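Side-chain contact in galactonate dehydratase (Zobellia galactanivorans, PDB 5OLC), which belongs to the mandelate racemase/muconate lactonizing enzyme family of the enolase superfamily, pairing an N-terminal capping domain with a barrel domain: residues A[80-85]-A[283-288]. Sequence-based numbering, arbitrary orientation.
Sequences IGHEVL and GLTEVK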
loop_
_atom_site.group_PDB
_atom_site.type_symbol
_atom_site.label_atom_id
_atom_site.label_comp_id
_atom_site.label_asym_id
_atom_site.label_seq_id
_atom_site.Cartn_x
_atom_site.Cartn_y
_atom_site.Cartn_z
ATOM N N ILE A 80 -30.273 28.761 18.045
ATOM C CA ILE A 80 -28.864 29.218 18.091
ATOM C C ILE A 80 -27.901 28.026 18.129
ATOM O O ILE A 80 -26.907 28.026 17.390
ATOM C CB ILE A 80 -28.488 30.282 19.173
ATOM C CG1 ILE A 80 -29.401 30.229 20.413
ATOM C CG2 ILE A 80 -28.411 31.690 18.589
ATOM C CD1 ILE A 80 -28.948 29.265 21.533
ATOM N N GLY A 81 -28.221 27.022 18.962
ATOM C CA GLY A 81 -27.468 25.775 19.059
ATOM C C GLY A 81 -27.800 24.842 17.899
ATOM O O GLY A 81 -28.201 23.696 18.118
ATOM N N HIS A 82 -27.630 25.345 16.649
ATOM C CA HIS A 82 -27.930 24.699 15.375
ATOM C C HIS A 82 -27.304 23.316 15.235
ATOM O O HIS A 82 -27.912 22.422 14.619
ATOM C CB HIS A 82 -27.528 25.617 14.208
ATOM C CG HIS A 82 -26.054 25.753 14.048
ATOM N ND1 HIS A 82 -25.326 26.646 14.811
ATOM C CD2 HIS A 82 -25.206 25.042 13.280
ATOM C CE1 HIS A 82 -24.058 26.463 14.471
ATOM N NE2 HIS A 82 -23.938 25.504 13.558
ATOM N N GLU A 83 -26.089 23.139 15.809
ATOM C CA GLU A 83 -25.362 21.866 15.765
ATOM C C GLU A 83 -26.042 20.799 16.612
ATOM O O GLU A 83 -25.965 19.627 16.257
ATOM C CB GLU A 83 -23.892 22.039 16.155
ATOM C CG GLU A 83 -22.971 22.244 14.965
ATOM C CD GLU A 83 -21.517 22.597 15.236
ATOM O OE1 GLU A 83 -20.913 22.017 16.167
ATOM O OE2 GLU A 83 -20.963 23.419 14.468
ATOM N N VAL A 84 -26.766 21.205 17.683
ATOM C CA VAL A 84 -27.507 20.269 18.536
ATOM C C VAL A 84 -28.674 19.681 17.724
ATOM O O VAL A 84 -29.002 18.495 17.863
ATOM C CB VAL A 84 -27.978 20.912 19.868
ATOM C CG1 VAL A 84 -28.437 19.864 20.885
ATOM C CG2 VAL A 84 -26.896 21.787 20.464
ATOM N N LEU A 85 -29.263 20.513 16.839
ATOM C CA LEU A 85 -30.373 20.116 15.957
ATOM C C LEU A 85 -29.854 19.228 14.839
ATOM O O LEU A 85 -30.473 18.205 14.563
ATOM C CB LEU A 85 -31.126 21.343 15.393
ATOM C CG LEU A 85 -31.643 22.349 16.425
ATOM C CD1 LEU A 85 -32.098 23.612 15.774
ATOM C CD2 LEU A 85 -32.757 21.762 17.272
ATOM N N GLY A 283 -25.914 21.179 4.512
ATOM C CA GLY A 283 -26.106 22.585 4.850
ATOM C C GLY A 283 -24.834 23.377 5.039
ATOM O O GLY A 283 -23.762 22.949 4.606
ATOM N N LEU A 284 -24.949 24.552 5.676
ATOM C CA LEU A 284 -23.784 25.400 5.921
ATOM C C LEU A 284 -22.854 24.795 6.954
ATOM O O LEU A 284 -21.632 24.903 6.796
ATOM C CB LEU A 284 -24.189 26.822 6.310
ATOM C CG LEU A 284 -24.560 27.727 5.140
ATOM C CD1 LEU A 284 -25.422 28.861 5.600
ATOM C CD2 LEU A 284 -23.312 28.215 4.378
ATOM N N THR A 285 -23.428 24.120 7.985
ATOM C CA THR A 285 -22.695 23.426 9.037
ATOM C C THR A 285 -21.805 22.392 8.432
ATOM O O THR A 285 -20.637 22.394 8.755
ATOM C CB THR A 285 -23.661 22.794 10.050
ATOM O OG1 THR A 285 -24.511 23.807 10.582
ATOM C CG2 THR A 285 -22.945 22.009 11.167
ATOM N N GLU A 286 -22.320 21.508 7.556
ATOM C CA GLU A 286 -21.469 20.460 6.991
ATOM C C GLU A 286 -20.564 20.952 5.909
ATOM O O GLU A 286 -19.409 20.567 5.965
ATOM C CB GLU A 286 -22.217 19.210 6.539
ATOM C CG GLU A 286 -21.379 17.944 6.695
ATOM C CD GLU A 286 -21.313 17.339 8.088
ATOM O OE1 GLU A 286 -21.544 18.069 9.080
ATOM O OE2 GLU A 286 -21.035 16.121 8.185
ATOM N N VAL A 287 -21.015 21.824 4.962
ATOM C CA VAL A 287 -20.092 22.350 3.939
ATOM C C VAL A 287 -18.917 23.070 4.599
ATOM O O VAL A 287 -17.804 22.981 4.085
ATOM C CB VAL A 287 -20.756 23.167 2.825
ATOM C CG1 VAL A 287 -19.710 23.748 1.874
ATOM C CG2 VAL A 287 -21.726 22.289 2.053
ATOM N N LYS A 288 -19.125 23.682 5.789
ATOM C CA LYS A 288 -18.009 24.288 6.548
ATOM C C LYS A 288 -17.055 23.190 7.044
ATOM O O LYS A 288 -15.840 23.367 6.985
ATOM C CB LYS A 288 -18.501 25.119 7.748
ATOM C CG LYS A 288 -17.931 26.545 7.815
ATOM C CD LYS A 288 -16.402 26.634 7.981
ATOM C CE LYS A 288 -15.984 27.827 8.803
ATOM N NZ LYS A 288 -14.522 28.082 8.692
#
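T285 OG1 is gripped by hydrogen bonds to D110 OD1 and W114 NE1 on helix 101-120, and the same oxygen meets the edge of the H82 ring, near the ring plane. The ring atom that touches is CD2 of H82, 3.0 Å from OG1 of T285. With CG between the backbone N and the carbonyl carbon (chi1 71°), the H82 ring is directed toward helix 283-296. Its far side is tied back weakly: H82 ND1 donates to I80 O over 3.3 Å, at an N-H...O angle of 157°, across the inverse gamma turn centred on G81. This weak bond probably helps to set the ring's rotation.

The methyl branch of T285 makes the apolar half: its CG2 lies 3.8 Å from CG of E83. Beyond CG the E83 chain runs extended (chi2 173°), taking its carboxylate past the threonine to the subunit interface, where OE1 forms salt bridges with K288 and K133 of the second subunit. With only 99 Å² buried, residues 82-83 and T285, near the starts of helices 82-93 and 283-296, meet lightly, linking the N-terminal domain to the barrel domain beside helix 101-120, whose W114 packs on L284 and meets the imidazole with planes about 60° apart.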